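PDB 3A8T: adenylate isopentenyltransferase from Humulus lupulus, which transfers an isopentenyl group from dimethylallyl diphosphate to ATP, ADP or AMP, a reaction of cytokinin biosynthesis. Local coordinates for residues Glu216-Asp221 with Gly227-Ile232; Phe241-Pro246 with Arg261-Glu266; Lys78-Thr83 with Ile232-Phe237. One frame throughout, in Å; residues are numbered along the deposited sequence.

Contact 1. Residues Glu216-Asp221 with Gly227-Ile232; sequences EDHDED and GLRKAI. With ATP (adenosine-5'-triphosphate), chain B.
Asp-217 and Arg-229 form a side-on salt bridge that is the tight part of this contact. Arg-229 NE gives a hydrogen bond to Asp-217 OD2 at 2.6 Å, with an N-H...O angle of 161°. Arg-229 NH2 gives a second one to Asp-217 OD1, also at 2.6 Å. Each oxygen uses its syn lone pair. The carboxylate and guanidinium planes are 21° apart, so the groups meet edge on and nearly coplanar. The carboxyl group of Asp-217 sits between its backbone N and carbonyl carbon (chi1 58°), which presents both oxygens to the arginine. Asp-238 and Asp-215 also pair with this guanidinium, so three carboxylates surround it and probably stabilise its charge.

The other side is looser. His-218 brings CD2 to 3.7 Å from Arg-229 NH2, which lies at the ring edge, but no hydrogen bond joins them. The two planes are steeply tilted, and the ring stacks on Tyr-211. Glu-216 and Asp-219 are exposed, the latter within a type I turn from Asp-217 to Glu-220.

Past Arg-229 the chain lines the ATP pocket. The ribose O2' of ATP donates to Lys-230 O at 2.7 Å, and Ile-232 N donates to adenine N3 at 2.9 Å.

Both segments belong to the connection between helices 203-210 and 234-243. Arg-229 packs on Phe-210 of the first helix and Val-234 of the second, and Ile-232 rests on helix 257-289.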
loop_
_atom_site.group_PDB
_atom_site.type_symbol
_atom_site.label_atom_id
_atom_site.label_comp_id
_atom_site.label_asym_id
_atom_site.label_seq_id
_atom_site.Cartn_x
_atom_site.Cartn_y
_atom_site.Cartn_z
ATOM N N GLU A 216 13.577 -6.894 19.827
ATOM C CA GLU A 216 13.239 -8.160 20.429
ATOM C C GLU A 216 12.272 -9.031 19.637
ATOM O O GLU A 216 11.834 -10.059 20.152
ATOM C CB GLU A 216 12.674 -7.878 21.838
ATOM C CG GLU A 216 13.636 -7.003 22.708
ATOM C CD GLU A 216 13.062 -6.564 24.064
ATOM O OE1 GLU A 216 13.732 -5.737 24.739
ATOM O OE2 GLU A 216 11.963 -7.044 24.457
ATOM N N ASP A 217 11.953 -8.642 18.405
ATOM C CA ASP A 217 10.977 -9.402 17.603
ATOM C C ASP A 217 11.521 -10.177 16.396
ATOM O O ASP A 217 10.709 -10.549 15.541
ATOM C CB ASP A 217 9.891 -8.467 17.048
ATOM C CG ASP A 217 10.484 -7.329 16.162
ATOM O OD1 ASP A 217 11.599 -7.500 15.630
ATOM O OD2 ASP A 217 9.860 -6.260 16.001
ATOM N N HIS A 218 12.840 -10.388 16.326
ATOM C CA HIS A 218 13.477 -11.023 15.165
ATOM C C HIS A 218 12.985 -12.389 14.778
ATOM O O HIS A 218 13.038 -12.764 13.593
ATOM C CB HIS A 218 15.007 -11.056 15.318
ATOM C CG HIS A 218 15.643 -9.697 15.315
ATOM N ND1 HIS A 218 16.798 -9.418 16.016
ATOM C CD2 HIS A 218 15.277 -8.539 14.720
ATOM C CE1 HIS A 218 17.111 -8.146 15.863
ATOM N NE2 HIS A 218 16.204 -7.589 15.080
ATOM N N ASP A 219 12.500 -13.125 15.775
ATOM C CA ASP A 219 11.974 -14.466 15.557
ATOM C C ASP A 219 10.467 -14.482 15.423
ATOM O O ASP A 219 9.875 -15.548 15.502
ATOM C CB ASP A 219 12.315 -15.381 16.734
ATOM C CG ASP A 219 12.096 -14.700 18.085
ATOM O OD1 ASP A 219 11.245 -13.769 18.237
ATOM O OD2 ASP A 219 12.799 -15.106 19.022
ATOM N N GLU A 220 9.867 -13.320 15.195
ATOM C CA GLU A 220 8.410 -13.191 15.169
ATOM C C GLU A 220 7.823 -12.670 13.856
ATOM O O GLU A 220 8.418 -11.850 13.160
ATOM C CB GLU A 220 7.984 -12.326 16.398
ATOM C CG GLU A 220 6.554 -11.832 16.396
ATOM C CD GLU A 220 6.183 -10.877 17.560
ATOM O OE1 GLU A 220 6.992 -10.014 17.980
ATOM O OE2 GLU A 220 5.047 -10.963 18.049
ATOM N N ASP A 221 6.645 -13.200 13.521
ATOM C CA ASP A 221 5.892 -12.881 12.309
ATOM C C ASP A 221 5.340 -11.464 12.371
ATOM O O ASP A 221 5.228 -10.866 13.432
ATOM C CB ASP A 221 4.739 -13.897 12.167
ATOM C CG ASP A 221 3.991 -13.840 10.800
ATOM O OD1 ASP A 221 3.084 -13.003 10.623
ATOM O OD2 ASP A 221 4.293 -14.662 9.901
ATOM N N GLY A 227 3.649 -2.056 14.656
ATOM C CA GLY A 227 3.921 -0.922 13.787
ATOM C C GLY A 227 4.678 -1.220 12.484
ATOM O O GLY A 227 4.461 -2.282 11.841
ATOM N N LEU A 228 5.547 -0.270 12.110
ATOM C CA LEU A 228 6.375 -0.389 10.906
ATOM C C LEU A 228 7.158 -1.712 10.861
ATOM O O LEU A 228 7.506 -2.191 9.803
ATOM C CB LEU A 228 7.356 0.784 10.796
ATOM C CG LEU A 228 8.167 0.794 9.489
ATOM C CD1 LEU A 228 7.207 0.847 8.356
ATOM C CD2 LEU A 228 9.094 1.964 9.377
ATOM N N ARG A 229 7.418 -2.318 12.015
ATOM C CA ARG A 229 8.163 -3.561 11.999
ATOM C C ARG A 229 7.316 -4.741 11.467
ATOM O O ARG A 229 7.822 -5.828 11.287
ATOM C CB ARG A 229 8.778 -3.827 13.388
ATOM C CG ARG A 229 9.834 -2.819 13.717
ATOM C CD ARG A 229 10.735 -3.223 14.878
ATOM N NE ARG A 229 11.321 -4.539 14.684
ATOM C CZ ARG A 229 12.327 -4.828 13.851
ATOM N NH1 ARG A 229 12.922 -3.886 13.112
ATOM N NH2 ARG A 229 12.665 -6.097 13.672
ATOM N N LYS A 230 6.029 -4.498 11.222
ATOM C CA LYS A 230 5.142 -5.490 10.620
ATOM C C LYS A 230 5.270 -5.557 9.075
ATOM O O LYS A 230 4.868 -6.549 8.491
ATOM C CB LYS A 230 3.674 -5.167 10.890
ATOM C CG LYS A 230 3.278 -5.203 12.342
ATOM C CD LYS A 230 1.815 -4.839 12.471
ATOM C CE LYS A 230 0.981 -6.087 12.536
ATOM N NZ LYS A 230 -0.468 -5.747 12.444
ATOM N N ALA A 231 5.799 -4.509 8.440
ATOM C CA ALA A 231 5.940 -4.395 6.985
ATOM C C ALA A 231 6.487 -5.636 6.336
ATOM O O ALA A 231 7.445 -6.191 6.847
ATOM C CB ALA A 231 6.833 -3.205 6.670
ATOM N N ILE A 232 5.898 -6.102 5.224
ATOM C CA ILE A 232 6.443 -7.319 4.593
ATOM C C ILE A 232 7.883 -6.985 4.164
ATOM O O ILE A 232 8.140 -5.925 3.580
ATOM C CB ILE A 232 5.662 -7.805 3.322
ATOM C CG1 ILE A 232 4.197 -8.091 3.620
ATOM C CG2 ILE A 232 6.265 -9.083 2.828
ATOM C CD1 ILE A 232 4.004 -9.045 4.632
HETATM P PG ATP B . -4.916 -6.648 9.396
HETATM O O1G ATP B . -5.723 -5.842 10.367
HETATM O O2G ATP B . -3.428 -6.837 10.036
HETATM O O3G ATP B . -5.571 -8.108 9.189
HETATM P PB ATP B . -5.410 -4.472 7.780
HETATM O O1B ATP B . -6.761 -4.450 7.309
HETATM O O2B ATP B . -5.371 -3.796 9.177
HETATM O O3B ATP B . -4.848 -5.964 7.878
HETATM P PA ATP B . -3.552 -4.304 5.665
HETATM O O1A ATP B . -4.152 -5.443 4.987
HETATM O O2A ATP B . -3.229 -3.201 4.518
HETATM O O3A ATP B . -4.521 -3.558 6.772
HETATM O "O5'" ATP B . -2.092 -4.648 6.294
HETATM C "C5'" ATP B . -2.031 -5.897 6.926
HETATM C "C4'" ATP B . -0.569 -6.296 6.957
HETATM O "O4'" ATP B . -0.079 -6.355 5.612
HETATM C "C3'" ATP B . 0.364 -5.281 7.663
HETATM O "O3'" ATP B . 0.424 -5.537 9.064
HETATM C "C2'" ATP B . 1.702 -5.508 6.939
HETATM O "O2'" ATP B . 2.396 -6.554 7.526
HETATM C "C1'" ATP B . 1.316 -5.862 5.521
HETATM N N9 ATP B . 1.396 -4.665 4.641
HETATM C C8 ATP B . 0.344 -3.824 4.281
HETATM N N7 ATP B . 0.785 -2.802 3.576
HETATM C C5 ATP B . 2.136 -2.912 3.428
HETATM C C6 ATP B . 3.187 -2.140 2.791
HETATM N N6 ATP B . 2.939 -0.966 2.125
HETATM N N1 ATP B . 4.452 -2.606 2.872
HETATM C C2 ATP B . 4.738 -3.734 3.508
HETATM N N3 ATP B . 3.809 -4.478 4.113
HETATM C C4 ATP B . 2.533 -4.128 4.110
#

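Contact 2. Residues Phe241-Pro246 with Arg261-Glu266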
loop_
_atom_site.group_PDB
_atom_site.type_symbol
_atom_site.label_atom_id
_atom_site.label_comp_id
_atom_site.label_asym_id
_atom_site.label_seq_id
_atom_site.Cartn_x
_atom_site.Cartn_y
_atom_site.Cartn_z
ATOM N N PHE A 241 19.418 -11.783 8.413
ATOM C CA PHE A 241 20.447 -11.084 9.173
ATOM C C PHE A 241 20.772 -11.850 10.483
ATOM O O PHE A 241 21.816 -11.682 11.079
ATOM C CB PHE A 241 19.988 -9.648 9.512
ATOM C CG PHE A 241 19.745 -8.778 8.320
ATOM C CD1 PHE A 241 20.712 -8.612 7.338
ATOM C CD2 PHE A 241 18.545 -8.064 8.183
ATOM C CE1 PHE A 241 20.492 -7.747 6.244
ATOM C CE2 PHE A 241 18.347 -7.190 7.059
ATOM C CZ PHE A 241 19.308 -7.043 6.121
ATOM N N GLU A 242 19.849 -12.670 10.946
ATOM C CA GLU A 242 20.088 -13.442 12.152
ATOM C C GLU A 242 21.398 -14.162 11.995
ATOM O O GLU A 242 22.279 -14.122 12.855
ATOM C CB GLU A 242 18.983 -14.482 12.363
ATOM C CG GLU A 242 19.022 -15.016 13.757
ATOM C CD GLU A 242 19.154 -13.873 14.742
ATOM O OE1 GLU A 242 19.999 -13.947 15.657
ATOM O OE2 GLU A 242 18.405 -12.890 14.588
ATOM N N LYS A 243 21.506 -14.829 10.860
ATOM C CA LYS A 243 22.707 -15.561 10.523
ATOM C C LYS A 243 23.796 -14.717 9.916
ATOM O O LYS A 243 24.964 -14.908 10.253
ATOM C CB LYS A 243 22.364 -16.724 9.606
ATOM C CG LYS A 243 21.735 -17.878 10.376
ATOM C CD LYS A 243 21.364 -19.016 9.458
ATOM C CE LYS A 243 20.537 -18.512 8.256
ATOM N NZ LYS A 243 19.493 -17.510 8.696
ATOM N N PHE A 244 23.427 -13.771 9.053
ATOM C CA PHE A 244 24.410 -12.909 8.386
ATOM C C PHE A 244 24.213 -11.430 8.681
ATOM O O PHE A 244 23.590 -10.690 7.907
ATOM C CB PHE A 244 24.338 -13.202 6.910
ATOM C CG PHE A 244 24.594 -14.638 6.596
ATOM C CD1 PHE A 244 25.879 -15.165 6.685
ATOM C CD2 PHE A 244 23.578 -15.470 6.229
ATOM C CE1 PHE A 244 26.130 -16.499 6.407
ATOM C CE2 PHE A 244 23.829 -16.822 5.945
ATOM C CZ PHE A 244 25.107 -17.324 6.037
ATOM N N ARG A 245 24.737 -11.014 9.835
ATOM C CA ARG A 245 24.594 -9.635 10.289
ATOM C C ARG A 245 25.091 -8.710 9.214
ATOM O O ARG A 245 25.980 -9.057 8.473
ATOM C CB ARG A 245 25.360 -9.393 11.605
ATOM C CG ARG A 245 24.955 -10.300 12.796
ATOM C CD ARG A 245 23.423 -10.392 13.007
ATOM N NE ARG A 245 23.008 -11.430 13.963
ATOM C CZ ARG A 245 22.850 -11.198 15.260
ATOM N NH1 ARG A 245 23.078 -9.967 15.704
ATOM N NH2 ARG A 245 22.480 -12.175 16.110
ATOM N N PRO A 246 24.484 -7.527 9.094
ATOM C CA PRO A 246 24.854 -6.512 8.090
ATOM C C PRO A 246 26.371 -6.137 8.026
ATOM O O PRO A 246 26.946 -5.616 8.979
ATOM C CB PRO A 246 23.955 -5.329 8.472
ATOM C CG PRO A 246 22.757 -6.017 9.035
ATOM C CD PRO A 246 23.324 -7.081 9.887
ATOM N N ARG A 261 23.657 -18.061 0.501
ATOM C CA ARG A 261 22.882 -17.980 -0.752
ATOM C C ARG A 261 21.472 -18.576 -0.576
ATOM O O ARG A 261 20.467 -18.030 -1.082
ATOM C CB ARG A 261 23.639 -18.719 -1.864
ATOM C CG ARG A 261 22.989 -18.619 -3.225
ATOM C CD ARG A 261 23.772 -19.433 -4.226
ATOM N NE ARG A 261 24.968 -18.737 -4.689
ATOM C CZ ARG A 261 24.945 -17.765 -5.597
ATOM N NH1 ARG A 261 23.773 -17.406 -6.112
ATOM N NH2 ARG A 261 26.084 -17.174 -5.999
ATOM N N GLY A 262 21.428 -19.702 0.143
ATOM C CA GLY A 262 20.176 -20.371 0.430
ATOM C C GLY A 262 19.345 -19.454 1.347
ATOM O O GLY A 262 18.146 -19.307 1.142
ATOM N N ALA A 263 19.963 -18.798 2.330
ATOM C CA ALA A 263 19.174 -17.967 3.222
ATOM C C ALA A 263 18.641 -16.733 2.524
ATOM O O ALA A 263 17.516 -16.341 2.732
ATOM C CB ALA A 263 19.980 -17.590 4.445
ATOM N N PHE A 264 19.449 -16.151 1.662
ATOM C CA PHE A 264 19.030 -14.978 0.934
ATOM C C PHE A 264 17.816 -15.293 0.066
ATOM O O PHE A 264 16.788 -14.613 0.086
ATOM C CB PHE A 264 20.148 -14.511 0.024
ATOM C CG PHE A 264 19.924 -13.146 -0.516
ATOM C CD1 PHE A 264 20.195 -12.031 0.285
ATOM C CD2 PHE A 264 19.316 -12.972 -1.756
ATOM C CE1 PHE A 264 19.863 -10.787 -0.128
ATOM C CE2 PHE A 264 18.966 -11.719 -2.185
ATOM C CZ PHE A 264 19.234 -10.614 -1.378
ATOM N N GLU A 265 17.990 -16.336 -0.724
ATOM C CA GLU A 265 17.009 -16.817 -1.643
ATOM C C GLU A 265 15.715 -17.093 -0.915
ATOM O O GLU A 265 14.664 -16.698 -1.388
ATOM C CB GLU A 265 17.599 -18.072 -2.316
ATOM C CG GLU A 265 16.720 -18.834 -3.287
ATOM C CD GLU A 265 17.394 -20.166 -3.801
ATOM O OE1 GLU A 265 16.731 -20.941 -4.558
ATOM O OE2 GLU A 265 18.581 -20.428 -3.442
ATOM N N GLU A 266 15.802 -17.755 0.236
ATOM C CA GLU A 266 14.638 -18.093 1.054
ATOM C C GLU A 266 13.933 -16.808 1.554
ATOM O O GLU A 266 12.718 -16.735 1.584
ATOM C CB GLU A 266 15.047 -18.977 2.274
ATOM C CG GLU A 266 14.314 -18.581 3.574
ATOM C CD GLU A 266 14.473 -19.538 4.796
ATOM O OE1 GLU A 266 15.532 -19.507 5.488
ATOM O OE2 GLU A 266 13.514 -20.305 5.071
#
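Lys-243 and Phe-244 meet Ala-263 where two consecutive helices pack as a helical hairpin. The C-terminal part of helix 234-243 lies here, and the long helix 257-289 returns beside it in roughly the opposite direction.

No hydrogen bond joins the two segments. The polar bonds lie within 241-246 or run to Arg-256, whose NH2 binds Lys-243 O. Within 241-246, Arg-245 NE gives a hydrogen bond to Glu-242 O, and Arg-245 NH2 forms a salt bridge with Glu-242 OE1. The placing of Arg-245 is doubtful, because its CD clashes with Phe-241 O in the model.

The contacts across the pair are apolar. Ala-263 CB points at the end of the first helix and takes two neighbours. The aliphatic part of Lys-243 reaches it with CE at 4.0 Å from Ala-263 CB. The lysine chain bends at chi3 and chi4 and curls its end over the alanine, with CE the nearest atom. Around them, Phe-244 also packs on Val-259 and Arg-260, and Ala-263 on Tyr-240. Phe-244 brings CE2 to 4.2 Å from Ala-263 CB, and this methyl lies at the ring edge, near its plane.

Contact 3. Residues Lys78-Thr83 with Ile232-Phe237. With ATP (adenosine-5'-triphosphate), chain B.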
loop_
_atom_site.group_PDB
_atom_site.type_symbol
_atom_site.label_atom_id
_atom_site.label_comp_id
_atom_site.label_asym_id
_atom_site.label_seq_id
_atom_site.Cartn_x
_atom_site.Cartn_y
_atom_site.Cartn_z
ATOM N N LYS A 78 7.144 7.208 8.864
ATOM C CA LYS A 78 8.294 7.757 8.146
ATOM C C LYS A 78 9.251 6.571 8.112
ATOM O O LYS A 78 9.408 5.861 9.109
ATOM C CB LYS A 78 8.955 8.889 8.940
ATOM C CG LYS A 78 7.981 9.835 9.646
ATOM C CD LYS A 78 8.691 10.691 10.673
ATOM C CE LYS A 78 9.484 9.790 11.651
ATOM N NZ LYS A 78 10.724 10.386 12.324
ATOM N N GLY A 79 9.901 6.319 6.997
ATOM C CA GLY A 79 10.817 5.191 7.000
ATOM C C GLY A 79 10.478 4.120 5.978
ATOM O O GLY A 79 9.309 4.024 5.524
ATOM N N LEU A 80 11.500 3.322 5.630
ATOM C CA LEU A 80 11.405 2.236 4.664
ATOM C C LEU A 80 10.559 2.627 3.484
ATOM O O LEU A 80 9.666 1.890 3.112
ATOM C CB LEU A 80 10.818 0.979 5.317
ATOM C CG LEU A 80 11.486 0.459 6.614
ATOM C CD1 LEU A 80 10.664 -0.714 7.133
ATOM C CD2 LEU A 80 12.929 0.053 6.407
ATOM N N ASP A 81 10.850 3.779 2.902
ATOM C CA ASP A 81 10.116 4.288 1.775
ATOM C C ASP A 81 10.051 3.247 0.654
ATOM O O ASP A 81 8.996 3.098 0.001
ATOM C CB ASP A 81 10.747 5.590 1.297
ATOM C CG ASP A 81 10.653 6.733 2.343
ATOM O OD1 ASP A 81 9.765 6.712 3.208
ATOM O OD2 ASP A 81 11.441 7.692 2.296
ATOM N N ILE A 82 11.142 2.494 0.457
ATOM C CA ILE A 82 11.169 1.451 -0.587
ATOM C C ILE A 82 10.339 0.249 -0.190
ATOM O O ILE A 82 9.411 -0.118 -0.882
ATOM C CB ILE A 82 12.615 0.939 -0.896
ATOM C CG1 ILE A 82 13.417 2.041 -1.571
ATOM C CG2 ILE A 82 12.595 -0.297 -1.872
ATOM C CD1 ILE A 82 14.938 1.728 -1.631
ATOM N N THR A 83 10.687 -0.335 0.952
ATOM C CA THR A 83 10.018 -1.508 1.475
ATOM C C THR A 83 8.500 -1.351 1.561
ATOM O O THR A 83 7.777 -2.296 1.266
ATOM C CB THR A 83 10.601 -1.928 2.880
ATOM O OG1 THR A 83 12.033 -2.122 2.798
ATOM C CG2 THR A 83 9.957 -3.260 3.344
ATOM N N ILE A 232 5.898 -6.102 5.224
ATOM C CA ILE A 232 6.443 -7.319 4.593
ATOM C C ILE A 232 7.883 -6.985 4.164
ATOM O O ILE A 232 8.140 -5.925 3.580
ATOM C CB ILE A 232 5.662 -7.805 3.322
ATOM C CG1 ILE A 232 4.197 -8.091 3.620
ATOM C CG2 ILE A 232 6.265 -9.083 2.828
ATOM C CD1 ILE A 232 4.004 -9.045 4.632
ATOM N N GLY A 233 8.816 -7.883 4.485
ATOM C CA GLY A 233 10.218 -7.648 4.173
ATOM C C GLY A 233 11.032 -7.541 5.438
ATOM O O GLY A 233 12.160 -8.062 5.553
ATOM N N VAL A 234 10.455 -6.918 6.452
ATOM C CA VAL A 234 11.256 -6.800 7.652
ATOM C C VAL A 234 11.512 -8.102 8.398
ATOM O O VAL A 234 12.620 -8.394 8.747
ATOM C CB VAL A 234 10.657 -5.837 8.650
ATOM C CG1 VAL A 234 11.597 -5.711 9.793
ATOM C CG2 VAL A 234 10.368 -4.487 7.996
ATOM N N PRO A 235 10.454 -8.863 8.694
ATOM C CA PRO A 235 10.608 -10.145 9.424
ATOM C C PRO A 235 11.420 -11.157 8.618
ATOM O O PRO A 235 12.246 -11.872 9.195
ATOM C CB PRO A 235 9.160 -10.632 9.649
ATOM C CG PRO A 235 8.226 -9.444 9.135
ATOM C CD PRO A 235 9.090 -8.689 8.143
ATOM N N GLU A 236 11.220 -11.146 7.288
ATOM C CA GLU A 236 11.893 -12.065 6.357
ATOM C C GLU A 236 13.392 -11.824 6.370
ATOM O O GLU A 236 14.176 -12.773 6.542
ATOM C CB GLU A 236 11.341 -11.952 4.921
ATOM C CG GLU A 236 9.877 -12.269 4.760
ATOM C CD GLU A 236 8.943 -11.098 5.112
ATOM O OE1 GLU A 236 9.348 -10.093 5.773
ATOM O OE2 GLU A 236 7.770 -11.178 4.707
ATOM N N PHE A 237 13.803 -10.572 6.211
ATOM C CA PHE A 237 15.231 -10.337 6.258
ATOM C C PHE A 237 15.836 -10.445 7.620
ATOM O O PHE A 237 17.014 -10.740 7.720
ATOM C CB PHE A 237 15.625 -9.044 5.529
ATOM C CG PHE A 237 15.948 -9.301 4.065
ATOM C CD1 PHE A 237 17.078 -10.084 3.717
ATOM C CD2 PHE A 237 15.048 -8.932 3.035
ATOM C CE1 PHE A 237 17.289 -10.497 2.384
ATOM C CE2 PHE A 237 15.256 -9.339 1.715
ATOM C CZ PHE A 237 16.373 -10.124 1.385
HETATM P PG ATP B . -4.916 -6.648 9.396
HETATM O O1G ATP B . -5.723 -5.842 10.367
HETATM O O2G ATP B . -3.428 -6.837 10.036
HETATM O O3G ATP B . -5.571 -8.108 9.189
HETATM P PB ATP B . -5.410 -4.472 7.780
HETATM O O1B ATP B . -6.761 -4.450 7.309
HETATM O O2B ATP B . -5.371 -3.796 9.177
HETATM O O3B ATP B . -4.848 -5.964 7.878
HETATM P PA ATP B . -3.552 -4.304 5.665
HETATM O O1A ATP B . -4.152 -5.443 4.987
HETATM O O2A ATP B . -3.229 -3.201 4.518
HETATM O O3A ATP B . -4.521 -3.558 6.772
HETATM O "O5'" ATP B . -2.092 -4.648 6.294
HETATM C "C5'" ATP B . -2.031 -5.897 6.926
HETATM C "C4'" ATP B . -0.569 -6.296 6.957
HETATM O "O4'" ATP B . -0.079 -6.355 5.612
HETATM C "C3'" ATP B . 0.364 -5.281 7.663
HETATM O "O3'" ATP B . 0.424 -5.537 9.064
HETATM C "C2'" ATP B . 1.702 -5.508 6.939
HETATM O "O2'" ATP B . 2.396 -6.554 7.526
HETATM C "C1'" ATP B . 1.316 -5.862 5.521
HETATM N N9 ATP B . 1.396 -4.665 4.641
HETATM C C8 ATP B . 0.344 -3.824 4.281
HETATM N N7 ATP B . 0.785 -2.802 3.576
HETATM C C5 ATP B . 2.136 -2.912 3.428
HETATM C C6 ATP B . 3.187 -2.140 2.791
HETATM N N6 ATP B . 2.939 -0.966 2.125
HETATM N N1 ATP B . 4.452 -2.606 2.872
HETATM C C2 ATP B . 4.738 -3.734 3.508
HETATM N N3 ATP B . 3.809 -4.478 4.113
HETATM C C4 ATP B . 2.533 -4.128 4.110
HETATM O O HOH W 1 7.550 -5.356 0.949
#
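Thr-83 has CG2 anti to its backbone N and OG1 beside that nitrogen (chi1 -55°). This sends the methyl toward segment 232-237, where CG2 packs closely against the carbonyl oxygen Ile-232 O at 3.2 Å. The hydroxyl bonds to Glu-206. Val-234 has CG1 anti to its own N (chi1 -176°), and its other methyl meets Leu-80. Val-234 CG2 is 3.9 Å from Leu-80 CD1, and the two side chains cross at about a right angle.

The contact lies beside the adenine pocket of a P-loop NTPase-like enzyme. Thr-83 and Ile-232 both belong to that pocket, and Thr-83 O lies 3.7 Å from ATP N1. A water bridges the two backbones next to the base. It donates hydrogen bonds to Ile-232 O at 2.8 Å and to Thr-83 O at 3.1 Å.

Helix 234-243 starts here, with Gly-233 as its N-cap. Gly-233 has a phi of 116°, readily reached without a CB, and its CA sits 4.5 Å from Thr-83 CG2. Glu-236 folds back toward this glycine. Its OE1 accepts a bent hydrogen bond from Gly-233 N at 2.6 Å, met from above the carboxylate plane, while its OE2 bonds Asn-274 of helix 257-289.

From the N terminus, 78-83 comes first, in the loop after strand 66-70. Contact 3 closes the longest loop, joining this early segment to the start of helix 234-243 across 148 intervening residues. Contact 1 lies within that span. It closes a short loop between helices 203-210 and 234-243, and shares Ile-232 with contact 3. Both touch ATP, and Leu-228 packs on Leu-80 between them. Contact 2 follows in series and closes a loop of 14 residues, where the far end of helix 234-243 meets helix 257-289. No contacts cross. Helix 234-243 thus links the nucleotide pocket to the outer helical hairpin, with Phe-237 on Phe-264 and His-218 on Glu-242 joining contact 2 to the others.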